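Local coordinates for Lmo1076 protein (Listeria monocytogenes serovar 1/2a, PDB 3FI7), which is the catalytic domain of Auto, a virulence-associated autolysin of glycoside hydrolase family 73 that hydrolyses peptidoglycan, probably as an N-acetylglucosaminidase, at residues T32-I37 against S175-T180; T94-Y97 against W103-I106. All blocks are in the same frame, centred on the assembly; numbering follows the deposited sequence. Where two conformers were deposited one is given.

Contact 1: T32-I37 against S175-T180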
# COMPACT_ATOMS: atom_id res chain seq x y z
N THR A 32 7.63 -2.50 -10.58
CA THR A 32 8.84 -2.12 -9.87
C THR A 32 8.50 -1.55 -8.49
O THR A 32 9.20 -1.82 -7.50
CB THR A 32 9.65 -1.10 -10.68
OG1 THR A 32 10.17 -1.76 -11.83
CG2 THR A 32 10.79 -0.51 -9.85
N PHE A 33 7.41 -0.79 -8.41
CA PHE A 33 6.96 -0.28 -7.12
C PHE A 33 6.59 -1.42 -6.18
O PHE A 33 7.05 -1.48 -5.05
CB PHE A 33 5.79 0.70 -7.27
CG PHE A 33 5.19 1.10 -5.96
CD1 PHE A 33 4.05 0.48 -5.49
CD2 PHE A 33 5.81 2.06 -5.16
CE1 PHE A 33 3.50 0.84 -4.27
CE2 PHE A 33 5.26 2.42 -3.94
CZ PHE A 33 4.11 1.81 -3.49
N ILE A 34 5.74 -2.34 -6.65
CA ILE A 34 5.42 -3.52 -5.86
C ILE A 34 6.70 -4.27 -5.43
O ILE A 34 6.87 -4.57 -4.25
CB ILE A 34 4.50 -4.48 -6.62
CG1 ILE A 34 3.10 -3.86 -6.75
CG2 ILE A 34 4.45 -5.84 -5.94
CD1 ILE A 34 2.32 -4.36 -7.96
N ASN A 35 7.59 -4.54 -6.37
CA ASN A 35 8.82 -5.27 -6.07
C ASN A 35 9.62 -4.58 -4.96
O ASN A 35 10.28 -5.24 -4.17
CB ASN A 35 9.70 -5.43 -7.31
CG ASN A 35 9.03 -6.24 -8.41
OD1 ASN A 35 8.04 -6.95 -8.18
ND2 ASN A 35 9.56 -6.14 -9.62
N SER A 36 9.56 -3.25 -4.91
CA SER A 36 10.36 -2.49 -3.96
C SER A 36 9.83 -2.50 -2.53
O SER A 36 10.57 -2.19 -1.61
CB SER A 36 10.52 -1.04 -4.42
OG SER A 36 9.35 -0.29 -4.14
N ILE A 37 8.56 -2.85 -2.32
CA ILE A 37 8.02 -2.86 -0.96
C ILE A 37 7.51 -4.22 -0.47
O ILE A 37 7.11 -4.36 0.68
CB ILE A 37 6.88 -1.85 -0.80
CG1 ILE A 37 5.74 -2.17 -1.79
CG2 ILE A 37 7.39 -0.41 -0.98
CD1 ILE A 37 4.39 -1.54 -1.35
N SER A 175 -5.87 -8.71 -7.55
CA SER A 175 -5.92 -9.75 -8.58
C SER A 175 -5.10 -9.42 -9.84
O SER A 175 -4.53 -10.31 -10.45
CB SER A 175 -7.35 -10.12 -8.96
OG SER A 175 -7.97 -9.04 -9.62
N SER A 176 -5.04 -8.15 -10.22
CA SER A 176 -4.35 -7.77 -11.45
C SER A 176 -2.84 -7.97 -11.34
O SER A 176 -2.18 -8.25 -12.34
CB SER A 176 -4.65 -6.31 -11.81
OG SER A 176 -6.00 -6.14 -12.18
N TYR A 177 -2.30 -7.83 -10.13
CA TYR A 177 -0.88 -8.06 -9.92
C TYR A 177 -0.57 -9.32 -9.09
O TYR A 177 0.56 -9.51 -8.64
CB TYR A 177 -0.20 -6.81 -9.33
CG TYR A 177 -0.20 -5.65 -10.30
CD1 TYR A 177 0.90 -5.40 -11.11
CD2 TYR A 177 -1.33 -4.84 -10.45
CE1 TYR A 177 0.89 -4.36 -12.03
CE2 TYR A 177 -1.34 -3.79 -11.36
CZ TYR A 177 -0.23 -3.56 -12.15
OH TYR A 177 -0.25 -2.53 -13.06
N ASN A 178 -1.58 -10.19 -8.93
CA ASN A 178 -1.49 -11.40 -8.10
C ASN A 178 -0.78 -11.12 -6.77
O ASN A 178 0.19 -11.78 -6.41
CB ASN A 178 -0.83 -12.57 -8.84
CG ASN A 178 -1.17 -13.93 -8.22
OD1 ASN A 178 -2.10 -14.04 -7.41
ND2 ASN A 178 -0.42 -14.96 -8.60
N LEU A 179 -1.29 -10.14 -6.03
CA LEU A 179 -0.66 -9.77 -4.77
C LEU A 179 -0.82 -10.83 -3.68
O LEU A 179 -0.12 -10.79 -2.67
CB LEU A 179 -1.14 -8.39 -4.30
CG LEU A 179 -0.85 -7.26 -5.30
CD1 LEU A 179 -1.32 -5.90 -4.75
CD2 LEU A 179 0.65 -7.22 -5.64
N THR A 180 -1.72 -11.79 -3.87
CA THR A 180 -1.87 -12.87 -2.89
C THR A 180 -0.64 -13.78 -2.81
O THR A 180 -0.49 -14.51 -1.83
CB THR A 180 -3.15 -13.71 -3.11
OG1 THR A 180 -3.20 -14.17 -4.46
CG2 THR A 180 -4.40 -12.89 -2.82

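Contact 2: T94-Y97 against W103-I106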
# COMPACT_ATOMS: atom_id res chain seq x y z
N THR A 94 -2.39 21.18 0.41
CA THR A 94 -3.26 20.03 0.25
C THR A 94 -4.70 20.52 0.09
O THR A 94 -5.03 21.63 0.53
CB THR A 94 -3.13 19.05 1.45
OG1 THR A 94 -3.89 17.87 1.20
CG2 THR A 94 -3.63 19.70 2.73
N TRP A 95 -5.54 19.73 -0.56
CA TRP A 95 -6.96 20.08 -0.70
C TRP A 95 -7.80 19.70 0.52
O TRP A 95 -7.64 18.62 1.08
CB TRP A 95 -7.55 19.41 -1.94
CG TRP A 95 -7.11 20.01 -3.23
CD1 TRP A 95 -6.21 19.49 -4.12
CD2 TRP A 95 -7.56 21.25 -3.79
NE1 TRP A 95 -6.07 20.33 -5.20
CE2 TRP A 95 -6.89 21.41 -5.02
CE3 TRP A 95 -8.46 22.23 -3.38
CZ2 TRP A 95 -7.09 22.53 -5.84
CZ3 TRP A 95 -8.66 23.33 -4.18
CH2 TRP A 95 -7.98 23.47 -5.41
N GLU A 96 -8.70 20.59 0.91
CA GLU A 96 -9.67 20.31 1.96
C GLU A 96 -11.04 20.71 1.46
O GLU A 96 -11.16 21.55 0.57
CB GLU A 96 -9.34 21.10 3.23
CG GLU A 96 -7.93 20.90 3.77
CD GLU A 96 -7.72 19.55 4.42
OE1 GLU A 96 -8.65 18.71 4.38
OE2 GLU A 96 -6.62 19.32 4.97
N TYR A 97 -12.09 20.12 2.02
CA TYR A 97 -13.44 20.51 1.64
C TYR A 97 -14.30 20.83 2.86
O TYR A 97 -14.17 20.20 3.91
CB TYR A 97 -14.13 19.44 0.79
CG TYR A 97 -15.53 19.85 0.37
CD1 TYR A 97 -16.64 19.52 1.14
CD2 TYR A 97 -15.73 20.60 -0.79
CE1 TYR A 97 -17.91 19.91 0.77
CE2 TYR A 97 -17.00 21.00 -1.17
CZ TYR A 97 -18.09 20.65 -0.39
OH TYR A 97 -19.35 21.05 -0.77
N TRP A 103 -14.21 23.55 -1.96
CA TRP A 103 -12.86 23.01 -2.06
C TRP A 103 -11.87 24.16 -1.92
O TRP A 103 -11.99 25.19 -2.58
CB TRP A 103 -12.64 22.30 -3.39
CG TRP A 103 -13.25 20.91 -3.48
CD1 TRP A 103 -14.37 20.55 -4.17
CD2 TRP A 103 -12.76 19.72 -2.85
NE1 TRP A 103 -14.60 19.20 -4.02
CE2 TRP A 103 -13.63 18.67 -3.21
CE3 TRP A 103 -11.66 19.43 -2.02
CZ2 TRP A 103 -13.44 17.35 -2.78
CZ3 TRP A 103 -11.48 18.12 -1.59
CH2 TRP A 103 -12.36 17.10 -1.97
N TYR A 104 -10.89 23.99 -1.04
CA TYR A 104 -9.88 25.02 -0.84
C TYR A 104 -8.53 24.41 -0.49
O TYR A 104 -8.46 23.27 -0.01
CB TYR A 104 -10.31 26.01 0.23
CG TYR A 104 -10.45 25.41 1.60
CD1 TYR A 104 -9.46 25.55 2.55
CD2 TYR A 104 -11.60 24.70 1.95
CE1 TYR A 104 -9.59 25.00 3.81
CE2 TYR A 104 -11.74 24.14 3.21
CZ TYR A 104 -10.73 24.30 4.14
OH TYR A 104 -10.87 23.74 5.40
N GLN A 105 -7.47 25.16 -0.74
CA GLN A 105 -6.13 24.68 -0.46
C GLN A 105 -5.67 25.18 0.89
O GLN A 105 -6.18 26.18 1.40
CB GLN A 105 -5.14 25.14 -1.52
CG GLN A 105 -5.51 24.73 -2.92
CD GLN A 105 -4.48 25.21 -3.92
OE1 GLN A 105 -3.45 25.78 -3.54
NE2 GLN A 105 -4.74 24.98 -5.19
N ILE A 106 -4.71 24.48 1.47
CA ILE A 106 -4.18 24.86 2.76
C ILE A 106 -2.85 24.14 2.95
O ILE A 106 -2.64 23.06 2.41
CB ILE A 106 -5.16 24.51 3.90
CG1 ILE A 106 -4.90 25.39 5.12
CG2 ILE A 106 -5.07 23.04 4.27
CD1 ILE A 106 -6.01 25.35 6.15

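Contact 1: T32-I37 against S175-T180
I34 of helix 29-47 meets Y177 and L179 at the point where helix 166-176 has just ended, and it is the one residue of 32-37 to touch the other segment. Just before it in sequence, F33 is directed to another part of the protein, packing on W65 and on A60 and S63 of helix 52-63. I34 itself points toward 175-180. Its CG1 branch lies beside the backbone N (chi1 -70°), and with chi2 at 153° the chain runs out nearly extended to its terminal methyl. That methyl does most of the touching: I34 CD1 sits 3.6 Å from Y177 CD1 and 3.8 Å from Y177 CB, meeting the ring obliquely at its inner end. From the L179 side, CD2 approaches I34 CD1 at 4.0 Å, while the other branch, I34 CG2, stands 4.1 Å from L179 CD2. Two residues further on, S36 folds its hydroxyl back, OG donating to F33 O at 2.7 Å, and I37 rests on A59. No hydrogen bond crosses between the segments, and only 122 Å² is buried, so the join is small and apolar; W65 also touches I34 and meets the Y177 ring. Y177 and L179 flank N178, the C-prime residue (positive phi) of a Schellman motif that ends helix 166-176, with L179 N bonded to I174 O and N178 N, weakly, to S175 O.

Contact 2: T94-Y97 against W103-I106
W103 and Y97 form a non-hydrogen-bonded pair whose side chains pack closely. The Y97 ring turns its edge to the W103 face, with planes 59° apart and its centroid 4.7 Å from that of the W103 five-membered ring. Y97 CB lies over the W103 six-membered ring, 3.7 Å from its centroid; CG set anti to the backbone N (chi1 -179°) brings the CD2 edge of the tyrosine ring over the five-membered one. W95 lies on the same face of the sheet as Y97 and W103. Its CB approaches W103 CE3, and its six-membered ring lies against Q105, whose CG stands 3.7 Å from the ring centroid, almost on the normal. The Q105 amide plane is nearly perpendicular to the indole. All four residues are solvent-exposed, so this side, three aromatic side chains and Q105, faces outward though well contacted.

The tight part is the bonded backbone ladder. E96 and Y104 exchange straight bonds, E96 N to Y104 O at 2.8 Å and Y104 N to E96 O at 2.9 Å, the first with 165° at the hydrogen. The T94 and I106 bonds are more bent. On the other face, T94, E96 and Y104 are partly exposed and I106 is exposed. E96 CB lies over one face of the Y104 ring, toward its CZ rim, and E96 CG touches I106 CG2 at 3.6 Å. The bend at E96 chi2 leads the carboxylate away from the opposite strand, and its OE2 forms a salt bridge with K82, while K101 makes a cation-pi contact with Y104. Paired amides thus fix the hairpin register, whereas CH-pi and edge-to-face contacts join the strands through their side chains without polar bonds.

From the N terminus, the chain passes helix 12-22 and enters helix 29-47, where 32-37 supplies the first half of contact 1. Its partner comes 138 residues later, at the end of helix 166-176 and the turn beyond it, so contact 1 closes a loop spanning most of the domain and brings its early and late helical parts together. Contact 2 falls within that loop without crossing it: strand 89-98 runs out, turns, and returns as strand 104-111, a closure of only six residues. The centres of contacts 1 and 2 lie about 31 Å apart; the nearest atoms of contacts 1 and 2 are about 19 Å apart. Contact 1 is thus long-range and buried between helix 29-47 and the turn that follows helix 166-176, contact 2 local and superficial on the hairpin.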